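Local coordinates for protein kynurenine formamidase (Bacillus anthracis, PDB 4CZ1) that catalyses the zinc-dependent hydrolysis of N-formyl-L-kynurenine to L-kynurenine and formate, the second step of tryptophan degradation by the kynurenine pathway, at residues I17-G22 with I49-H54; S27-W32 with V42-M47; P58-N63 with D196-P201. One frame throughout, in Å; residues are numbered along the deposited sequence.

Contact 1 (I17-G22 with I49-H54). With ZN (zinc ion), chain F; VNJ (2-aminoacetophenone), chain G.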
loop_
_atom_site.group_PDB
_atom_site.type_symbol
_atom_site.label_atom_id
_atom_site.label_comp_id
_atom_site.label_asym_id
_atom_site.label_seq_id
_atom_site.Cartn_x
_atom_site.Cartn_y
_atom_site.Cartn_z
ATOM N N ILE A 17 -7.848 1.681 16.381
ATOM C CA ILE A 17 -8.716 2.006 15.243
ATOM C C ILE A 17 -10.071 1.298 15.321
ATOM O O ILE A 17 -10.181 0.177 15.816
ATOM C CB ILE A 17 -8.052 1.697 13.885
ATOM C CG1 ILE A 17 -8.862 2.367 12.744
ATOM C CG2 ILE A 17 -7.940 0.234 13.594
ATOM C CD1 ILE A 17 -8.061 2.897 11.604
ATOM N N ALA A 18 -11.128 1.947 14.836
ATOM C CA ALA A 18 -12.461 1.317 14.804
ATOM C C ALA A 18 -12.544 0.341 13.667
ATOM O O ALA A 18 -11.861 0.478 12.673
ATOM C CB ALA A 18 -13.530 2.374 14.638
ATOM N N THR A 19 -13.452 -0.606 13.790
ATOM C CA THR A 19 -13.819 -1.505 12.715
ATOM C C THR A 19 -15.353 -1.513 12.566
ATOM O O THR A 19 -16.043 -0.920 13.352
ATOM C CB THR A 19 -13.321 -2.947 12.978
ATOM O OG1 THR A 19 -13.829 -3.405 14.231
ATOM C CG2 THR A 19 -11.818 -2.980 13.068
ATOM N N TRP A 20 -15.855 -2.146 11.516
ATOM C CA TRP A 20 -17.288 -2.456 11.356
ATOM C C TRP A 20 -17.690 -3.364 12.514
ATOM O O TRP A 20 -16.904 -4.233 12.902
ATOM C CB TRP A 20 -17.545 -3.226 10.039
ATOM C CG TRP A 20 -17.710 -2.281 8.856
ATOM C CD1 TRP A 20 -16.716 -1.721 8.118
ATOM C CD2 TRP A 20 -18.940 -1.794 8.335
ATOM N NE1 TRP A 20 -17.265 -0.910 7.149
ATOM C CE2 TRP A 20 -18.637 -0.945 7.276
ATOM C CE3 TRP A 20 -20.271 -2.002 8.679
ATOM C CZ2 TRP A 20 -19.612 -0.261 6.575
ATOM C CZ3 TRP A 20 -21.257 -1.368 7.939
ATOM C CH2 TRP A 20 -20.921 -0.506 6.917
ATOM N N PRO A 21 -18.907 -3.174 13.064
ATOM C CA PRO A 21 -19.386 -3.971 14.213
ATOM C C PRO A 21 -19.270 -5.478 14.029
ATOM O O PRO A 21 -19.667 -6.053 13.007
ATOM C CB PRO A 21 -20.870 -3.541 14.349
ATOM C CG PRO A 21 -20.976 -2.245 13.654
ATOM C CD PRO A 21 -19.861 -2.145 12.654
ATOM N N GLY A 22 -18.663 -6.144 14.998
ATOM C CA GLY A 22 -18.481 -7.594 14.919
ATOM C C GLY A 22 -17.367 -8.058 14.001
ATOM O O GLY A 22 -17.091 -9.261 13.939
ATOM N N ILE A 49 -9.933 -6.431 6.043
ATOM C CA ILE A 49 -9.722 -5.695 4.810
ATOM C C ILE A 49 -10.325 -4.316 4.890
ATOM O O ILE A 49 -9.675 -3.364 4.439
ATOM C CB ILE A 49 -10.380 -6.421 3.626
ATOM C CG1 ILE A 49 -9.663 -7.748 3.339
ATOM C CG2 ILE A 49 -10.400 -5.528 2.392
ATOM C CD1 ILE A 49 -8.234 -7.582 2.920
ATOM N N HIS A 50 -11.531 -4.192 5.490
ATOM C CA HIS A 50 -12.201 -2.927 5.415
ATOM C C HIS A 50 -11.915 -2.063 6.641
ATOM O O HIS A 50 -12.829 -1.468 7.244
ATOM C CB HIS A 50 -13.714 -3.133 5.135
ATOM C CG HIS A 50 -13.987 -3.942 3.889
ATOM N ND1 HIS A 50 -14.238 -3.368 2.653
ATOM C CD2 HIS A 50 -13.940 -5.275 3.658
ATOM C CE1 HIS A 50 -14.396 -4.303 1.735
ATOM N NE2 HIS A 50 -14.202 -5.463 2.314
ATOM N N THR A 51 -10.642 -1.900 6.974
ATOM C CA THR A 51 -10.263 -1.123 8.132
ATOM C C THR A 51 -9.437 0.056 7.664
ATOM O O THR A 51 -8.551 -0.137 6.873
ATOM C CB THR A 51 -9.358 -1.964 9.058
ATOM O OG1 THR A 51 -10.064 -3.136 9.390
ATOM C CG2 THR A 51 -8.999 -1.215 10.402
ATOM N N GLY A 52 -9.633 1.210 8.288
ATOM C CA GLY A 52 -8.888 2.387 7.887
ATOM C C GLY A 52 -9.100 2.734 6.445
ATOM O O GLY A 52 -10.116 2.355 5.879
ATOM N N THR A 53 -8.134 3.444 5.857
ATOM C CA THR A 53 -8.201 3.811 4.445
ATOM C C THR A 53 -8.013 2.571 3.512
ATOM O O THR A 53 -6.998 1.861 3.595
ATOM C CB THR A 53 -7.165 4.916 4.165
ATOM O OG1 THR A 53 -7.327 5.969 5.131
ATOM C CG2 THR A 53 -7.360 5.491 2.802
ATOM N N HIS A 54 -8.965 2.325 2.623
ATOM C CA HIS A 54 -8.942 1.107 1.870
ATOM C C HIS A 54 -9.810 1.189 0.683
ATOM O O HIS A 54 -10.585 2.090 0.536
ATOM C CB HIS A 54 -9.429 -0.108 2.691
ATOM C CG HIS A 54 -10.881 -0.059 3.034
ATOM N ND1 HIS A 54 -11.371 0.813 3.997
ATOM C CD2 HIS A 54 -11.949 -0.675 2.499
ATOM C CE1 HIS A 54 -12.680 0.782 3.991
ATOM N NE2 HIS A 54 -13.044 -0.202 3.182
HETATM ZN ZN ZN F . -14.884 -1.273 2.108
HETATM C CAH VNJ G . -17.348 -5.060 7.178
HETATM C CAG VNJ G . -17.863 -4.618 5.802
HETATM O OAI VNJ G . -17.064 -4.509 4.871
HETATM C CAA VNJ G . -19.244 -4.314 5.692
HETATM C CAB VNJ G . -20.190 -5.056 6.433
HETATM C CAC VNJ G . -21.558 -4.768 6.357
HETATM C CAD VNJ G . -21.994 -3.716 5.531
HETATM C CAE VNJ G . -21.076 -2.967 4.788
HETATM C CAF VNJ G . -19.704 -3.261 4.871
HETATM N NAJ VNJ G . -18.800 -2.538 4.159
HETATM O O HOH W 1 -11.579 1.499 10.275
HETATM O O HOH W 2 -15.781 -0.392 4.062
HETATM O O HOH W 3 -17.319 -1.728 2.294
#
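With chi1 of I17 at -167° and of T51 at -57°, I17 CG2 and T51 CG2 meet at 3.7 Å. The CG1 branch runs on until I17 CD1 is 3.8 Å from G52 CA. The same T51 torsion places OG1 beside the backbone N, where it bonds to S48. T19 lies alongside T51 and points the same way. A water joins the two backbones: it donates to A18 O (2.6 Å) and accepts from G52 N (2.8 Å).

Beyond this end comes the active site. H50 O lies at the edge of the W20 indole, in its plane. Over one face of that ring lies 2-aminoacetophenone, with W20 CH2 3.3 Å from CAE. The ligand oxygen OAI sits above one face of H50, and I49 CG2 covers the opposite face.

H50 ND1 binds zinc at 2.3 Å, while H50 NE2 is hydrogen-bonded to D198. H54 NE2 is a second zinc ligand. H54 ND1 gives a straight bond to G52 O (2.7 Å, 168°), which fixes the rotation of its ring. D56, E173 and two waters complete the coordination. The ligand amine NAJ, the position that carries the formyl group in the substrate, lies 4.6 Å from the zinc ion. This is consistent with attack on that group by a zinc-activated water.

Contact 2 (S27-W32 with V42-M47)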
loop_
_atom_site.group_PDB
_atom_site.type_symbol
_atom_site.label_atom_id
_atom_site.label_comp_id
_atom_site.label_asym_id
_atom_site.label_seq_id
_atom_site.Cartn_x
_atom_site.Cartn_y
_atom_site.Cartn_z
ATOM N N SER A 27 -5.230 -5.859 14.820
ATOM C CA SER A 27 -4.192 -6.250 15.754
ATOM C C SER A 27 -2.787 -6.270 15.142
ATOM O O SER A 27 -2.557 -6.941 14.106
ATOM C CB SER A 27 -4.578 -7.655 16.329
ATOM O OG SER A 27 -3.609 -8.100 17.178
ATOM N N TYR A 28 -1.898 -5.436 15.688
ATOM C CA TYR A 28 -0.453 -5.576 15.435
ATOM C C TYR A 28 0.206 -5.977 16.746
ATOM O O TYR A 28 -0.042 -5.360 17.765
ATOM C CB TYR A 28 0.259 -4.332 14.902
ATOM C CG TYR A 28 1.765 -4.603 14.797
ATOM C CD1 TYR A 28 2.274 -5.321 13.735
ATOM C CD2 TYR A 28 2.634 -4.272 15.841
ATOM C CE1 TYR A 28 3.600 -5.660 13.660
ATOM C CE2 TYR A 28 3.963 -4.578 15.766
ATOM C CZ TYR A 28 4.442 -5.270 14.684
ATOM O OH TYR A 28 5.762 -5.605 14.627
ATOM N N GLU A 29 0.919 -7.103 16.738
ATOM C CA GLU A 29 1.512 -7.611 17.979
ATOM C C GLU A 29 2.873 -8.269 17.724
ATOM O O GLU A 29 3.111 -8.821 16.636
ATOM C CB GLU A 29 0.581 -8.608 18.731
ATOM C CG GLU A 29 0.604 -10.032 18.191
ATOM C CD GLU A 29 -0.580 -10.878 18.638
ATOM O OE1 GLU A 29 -0.711 -11.109 19.866
ATOM O OE2 GLU A 29 -1.356 -11.364 17.772
ATOM N N VAL A 30 3.787 -8.083 18.660
ATOM C CA VAL A 30 5.163 -8.664 18.555
ATOM C C VAL A 30 5.099 -10.056 19.163
ATOM O O VAL A 30 4.837 -10.195 20.324
ATOM C CB VAL A 30 6.176 -7.826 19.329
ATOM C CG1 VAL A 30 7.547 -8.460 19.212
ATOM C CG2 VAL A 30 6.241 -6.396 18.788
ATOM N N LEU A 31 5.198 -11.083 18.334
ATOM C CA LEU A 31 5.085 -12.457 18.827
ATOM C C LEU A 31 6.340 -12.878 19.562
ATOM O O LEU A 31 6.309 -13.470 20.628
ATOM C CB LEU A 31 4.970 -13.425 17.664
ATOM C CG LEU A 31 3.776 -13.356 16.795
ATOM C CD1 LEU A 31 3.924 -14.367 15.674
ATOM C CD2 LEU A 31 2.527 -13.626 17.624
ATOM N N TRP A 32 7.449 -12.593 18.918
ATOM C CA TRP A 32 8.766 -12.946 19.402
ATOM C C TRP A 32 9.673 -11.655 19.353
ATOM O O TRP A 32 9.927 -11.086 18.301
ATOM C CB TRP A 32 9.167 -14.084 18.470
ATOM C CG TRP A 32 10.160 -15.019 19.003
ATOM C CD1 TRP A 32 11.326 -15.409 18.391
ATOM C CD2 TRP A 32 10.131 -15.649 20.298
ATOM N NE1 TRP A 32 12.017 -16.261 19.250
ATOM C CE2 TRP A 32 11.293 -16.426 20.408
ATOM C CE3 TRP A 32 9.199 -15.669 21.349
ATOM C CZ2 TRP A 32 11.564 -17.206 21.541
ATOM C CZ3 TRP A 32 9.460 -16.447 22.488
ATOM C CH2 TRP A 32 10.624 -17.198 22.581
ATOM N N VAL A 42 9.690 -9.975 15.736
ATOM C CA VAL A 42 8.853 -10.654 14.765
ATOM C C VAL A 42 7.388 -10.352 15.072
ATOM O O VAL A 42 6.871 -10.623 16.159
ATOM C CB VAL A 42 9.125 -12.155 14.728
ATOM C CG1 VAL A 42 8.163 -12.851 13.784
ATOM C CG2 VAL A 42 10.560 -12.404 14.266
ATOM N N GLY A 43 6.708 -9.844 14.051
ATOM C CA GLY A 43 5.450 -9.210 14.236
ATOM C C GLY A 43 4.383 -9.975 13.483
ATOM O O GLY A 43 4.653 -10.694 12.473
ATOM N N LYS A 44 3.162 -9.759 13.966
ATOM C CA LYS A 44 1.996 -10.292 13.309
ATOM C C LYS A 44 0.855 -9.305 13.205
ATOM O O LYS A 44 0.485 -8.620 14.154
ATOM C CB LYS A 44 1.539 -11.453 14.059
ATOM C CG LYS A 44 0.455 -12.266 13.383
ATOM C CD LYS A 44 0.128 -13.394 14.307
ATOM C CE LYS A 44 -1.253 -13.939 14.128
ATOM N NZ LYS A 44 -1.447 -15.052 15.090
ATOM N N LEU A 45 0.305 -9.283 11.980
ATOM C CA LEU A 45 -0.720 -8.373 11.588
ATOM C C LEU A 45 -1.982 -9.126 11.314
ATOM O O LEU A 45 -2.016 -10.079 10.518
ATOM C CB LEU A 45 -0.279 -7.618 10.334
ATOM C CG LEU A 45 -1.284 -6.629 9.730
ATOM C CD1 LEU A 45 -1.596 -5.553 10.751
ATOM C CD2 LEU A 45 -0.615 -6.045 8.467
ATOM N N THR A 46 -3.010 -8.695 12.017
ATOM C CA THR A 46 -4.307 -9.280 11.885
ATOM C C THR A 46 -5.253 -8.114 11.681
ATOM O O THR A 46 -5.260 -7.152 12.450
ATOM C CB THR A 46 -4.704 -10.158 13.125
ATOM O OG1 THR A 46 -3.726 -11.183 13.305
ATOM C CG2 THR A 46 -6.078 -10.887 12.923
ATOM N N MET A 47 -6.085 -8.237 10.630
ATOM C CA MET A 47 -7.107 -7.195 10.366
ATOM C C MET A 47 -8.174 -7.654 9.385
ATOM O O MET A 47 -7.963 -8.569 8.537
ATOM C CB MET A 47 -6.442 -5.926 9.832
ATOM C CG MET A 47 -5.727 -6.070 8.464
ATOM S SD MET A 47 -4.715 -4.623 7.954
ATOM C CE MET A 47 -5.970 -3.354 7.814
HETATM O O HOH W 4 -2.162 -9.459 15.511
#
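Strands 27-30 and 42-47 form a two-stranded antiparallel ribbon, with short-segment axes at 165° and 4.7 Å apart. S27 and T46 are a hydrogen-bonded pair: S27 N reaches T46 O at 2.7 Å, and T46 N returns a bond to S27 O. E29 and K44 are the next such pair, with K44 N 2.8 Å from E29 O. Between them Y28 faces L45, and beyond them V30 faces G43, as non-hydrogen-bonded pairs.

The ladder then breaks its register in a classic beta bulge. L31 and W32 both stand opposite V42. L31 N donates to V42 O at 2.8 Å, W32 N adds a weak bond to the same oxygen, and V42 N donates to W32 O.

The middle of the face that holds S27, E29, K44 and T46 is polar. A water lies 2.6 Å from S27 OG and also bonds to T46 OG1. E29 OE2 and K44 NZ stay 4.6 Å apart. The extended K44 chain packs its CB and CD on the L31 side chain. W32 CB and V42 CB meet at the apolar end of this face.

On the other face, Y28 CG is anti to N (chi1 176°). This carries the ring over to the neighbouring strand, where it meets K44 O and G43 CA obliquely. Y28 OH is 3.6 Å from G43 CA and fills the place a side chain would take. L45, T46 and M47 also pair with a strand of the second subunit, so the sheet continues across the dimer interface.

Contact 3 (P58-N63 with D196-P201). With VNJ (2-aminoacetophenone), chain G.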
loop_
_atom_site.group_PDB
_atom_site.type_symbol
_atom_site.label_atom_id
_atom_site.label_comp_id
_atom_site.label_asym_id
_atom_site.label_seq_id
_atom_site.Cartn_x
_atom_site.Cartn_y
_atom_site.Cartn_z
ATOM N N PRO A 58 -15.013 -5.533 -6.519
ATOM C CA PRO A 58 -16.417 -5.936 -6.775
ATOM C C PRO A 58 -16.829 -7.230 -6.094
ATOM O O PRO A 58 -18.014 -7.370 -5.730
ATOM C CB PRO A 58 -16.447 -6.137 -8.285
ATOM C CG PRO A 58 -15.483 -5.089 -8.775
ATOM C CD PRO A 58 -14.353 -5.102 -7.769
ATOM N N PHE A 59 -15.886 -8.130 -5.851
ATOM C CA PHE A 59 -16.177 -9.327 -5.075
ATOM C C PHE A 59 -16.788 -9.086 -3.707
ATOM O O PHE A 59 -17.456 -9.965 -3.140
ATOM C CB PHE A 59 -14.898 -10.125 -4.838
ATOM C CG PHE A 59 -15.114 -11.422 -4.061
ATOM C CD1 PHE A 59 -15.993 -12.367 -4.523
ATOM C CD2 PHE A 59 -14.348 -11.716 -2.959
ATOM C CE1 PHE A 59 -16.145 -13.595 -3.886
ATOM C CE2 PHE A 59 -14.473 -12.953 -2.303
ATOM C CZ PHE A 59 -15.398 -13.883 -2.762
ATOM N N HIS A 60 -16.462 -7.966 -3.102
ATOM C CA HIS A 60 -16.954 -7.630 -1.760
ATOM C C HIS A 60 -18.481 -7.680 -1.728
ATOM O O HIS A 60 -19.037 -8.146 -0.755
ATOM C CB HIS A 60 -16.461 -6.253 -1.408
ATOM C CG HIS A 60 -17.052 -5.667 -0.172
ATOM N ND1 HIS A 60 -17.094 -6.354 1.021
ATOM C CD2 HIS A 60 -17.525 -4.432 0.091
ATOM C CE1 HIS A 60 -17.608 -5.575 1.953
ATOM N NE2 HIS A 60 -17.864 -4.402 1.419
ATOM N N PHE A 61 -19.149 -7.219 -2.783
ATOM C CA PHE A 61 -20.625 -7.161 -2.851
ATOM C C PHE A 61 -21.227 -7.957 -4.023
ATOM O O PHE A 61 -22.432 -8.030 -4.157
ATOM C CB PHE A 61 -21.100 -5.705 -2.884
ATOM C CG PHE A 61 -20.441 -4.866 -3.973
ATOM C CD1 PHE A 61 -20.894 -4.935 -5.302
ATOM C CD2 PHE A 61 -19.352 -4.065 -3.673
ATOM C CE1 PHE A 61 -20.244 -4.256 -6.296
ATOM C CE2 PHE A 61 -18.694 -3.331 -4.667
ATOM C CZ PHE A 61 -19.128 -3.446 -5.978
ATOM N N ASP A 62 -20.402 -8.628 -4.815
ATOM C CA ASP A 62 -20.888 -9.453 -5.920
ATOM C C ASP A 62 -20.072 -10.716 -6.043
ATOM O O ASP A 62 -18.854 -10.665 -6.247
ATOM C CB ASP A 62 -20.806 -8.695 -7.228
ATOM C CG ASP A 62 -21.350 -9.512 -8.420
ATOM O OD1 ASP A 62 -21.189 -10.757 -8.488
ATOM O OD2 ASP A 62 -21.965 -8.916 -9.309
ATOM N N ASN A 63 -20.724 -11.867 -5.916
ATOM C CA ASN A 63 -20.018 -13.148 -5.879
ATOM C C ASN A 63 -19.278 -13.476 -7.141
ATOM O O ASN A 63 -18.291 -14.205 -7.095
ATOM C CB ASN A 63 -20.971 -14.286 -5.551
ATOM C CG ASN A 63 -21.215 -14.427 -4.064
ATOM O OD1 ASN A 63 -20.383 -14.051 -3.251
ATOM N ND2 ASN A 63 -22.356 -14.998 -3.700
ATOM N N ASP A 196 -6.882 -13.038 -4.039
ATOM C CA ASP A 196 -8.242 -13.559 -3.772
ATOM C C ASP A 196 -9.149 -12.624 -2.961
ATOM O O ASP A 196 -10.244 -13.018 -2.574
ATOM C CB ASP A 196 -8.127 -14.948 -3.095
ATOM C CG ASP A 196 -7.220 -15.918 -3.895
ATOM O OD1 ASP A 196 -7.479 -16.152 -5.099
ATOM O OD2 ASP A 196 -6.253 -16.488 -3.320
ATOM N N ALA A 197 -8.721 -11.407 -2.697
ATOM C CA ALA A 197 -9.420 -10.533 -1.738
ATOM C C ALA A 197 -10.544 -9.601 -2.225
ATOM O O ALA A 197 -10.676 -9.343 -3.388
ATOM C CB ALA A 197 -8.427 -9.727 -0.948
ATOM N N ASP A 198 -11.378 -9.205 -1.276
ATOM C CA ASP A 198 -12.553 -8.397 -1.485
ATOM C C ASP A 198 -12.264 -6.885 -1.344
ATOM O O ASP A 198 -13.155 -6.048 -1.505
ATOM C CB ASP A 198 -13.607 -8.824 -0.474
ATOM C CG ASP A 198 -13.119 -8.715 0.992
ATOM O OD1 ASP A 198 -12.182 -9.472 1.416
ATOM O OD2 ASP A 198 -13.687 -7.890 1.735
ATOM N N GLY A 199 -10.988 -6.523 -1.181
ATOM C CA GLY A 199 -10.579 -5.176 -1.007
ATOM C C GLY A 199 -9.139 -5.145 -0.542
ATOM O O GLY A 199 -8.532 -6.179 -0.425
ATOM N N SER A 200 -8.574 -3.964 -0.297
ATOM C CA SER A 200 -7.251 -3.875 0.294
ATOM C C SER A 200 -7.049 -2.580 1.024
ATOM O O SER A 200 -7.470 -1.531 0.541
ATOM C CB SER A 200 -6.217 -3.956 -0.825
ATOM O OG SER A 200 -4.934 -3.591 -0.300
ATOM N N PRO A 201 -6.377 -2.593 2.162
ATOM C CA PRO A 201 -5.983 -1.306 2.684
ATOM C C PRO A 201 -4.916 -0.713 1.765
ATOM O O PRO A 201 -4.350 -1.433 0.961
ATOM C CB PRO A 201 -5.403 -1.628 4.043
ATOM C CG PRO A 201 -4.985 -3.030 3.964
ATOM C CD PRO A 201 -6.000 -3.693 3.083
HETATM C CAH VNJ G . -17.348 -5.060 7.178
HETATM C CAG VNJ G . -17.863 -4.618 5.802
HETATM O OAI VNJ G . -17.064 -4.509 4.871
HETATM C CAA VNJ G . -19.244 -4.314 5.692
HETATM C CAB VNJ G . -20.190 -5.056 6.433
HETATM C CAC VNJ G . -21.558 -4.768 6.357
HETATM C CAD VNJ G . -21.994 -3.716 5.531
HETATM C CAE VNJ G . -21.076 -2.967 4.788
HETATM C CAF VNJ G . -19.704 -3.261 4.871
HETATM N NAJ VNJ G . -18.800 -2.538 4.159
#
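Apolar packing begins with F59 and D198. F59 CG stands anti to the backbone N (chi1 -178°), and this sends the ring toward the loop before strand 199-201. There F59 CD2 lies 3.9 Å from D198 CB. The ring and the D198 carboxylate are steeply inclined, with planes 69° apart. K67 adds a cation-pi contact to F59.

The closest approach between the segments sets a carbon against a carbonyl oxygen: H60 CB lies 3.3 Å from D198 O.

Polar contacts of these side chains mostly lead elsewhere. H60 ND1 and D198 OD2 are 3.8 Å apart, with ring and carboxylate planes at 39°. Each has a nearer partner. H60 ND1 bonds to the backbone O of N41 of the second subunit. D198 OD2 bonds to H50, while D198 OD1 takes a bond from Y28 OH of the second subunit. The carboxylate thus ties a zinc ligand to the dimer interface.

Backbone bonds to other parts of the chain place the two segments. D198 pairs with A57, A197 with V68, and F59 with K66.

Ligand contacts come from the far end of H60. H60 CE1 is 3.2 Å from OAI of 2-aminoacetophenone, and H60 NE2 is 3.4 Å from NAJ of the same ligand. The amine lies at the edge of the imidazole, in the ring plane. The H60 and H50 rings are stacked.

The H60 side chain comes within about 4 Å of a bound zinc ion. It is held between N41 of the second subunit, the H50 ring and the ligand amine. Such a place suits the inferred proton donor and acceptor of a binuclear zinc hydrolase.

Overall arrangement
Contact 2 is nested in the chain between the two segments of contact 1. Contact 3 comes later in series and joins residues 58-63 to 196-201, near the C-terminus. The centres of contacts 1 and 3 are about 14 Å apart, and both touch the bound ligand. The loop 49-54 leads into strand 54-56, which pairs with strand 199-201 at one edge of the mixed sheet. Contact 2 lies on a separate two-stranded arm, about 17 Å from contact 1 and 24 Å from contact 3, centre to centre. M47 CE still touches P201 CG. All three contacts reach the second subunit, and the arm of one subunit comes up to the zinc site of the other.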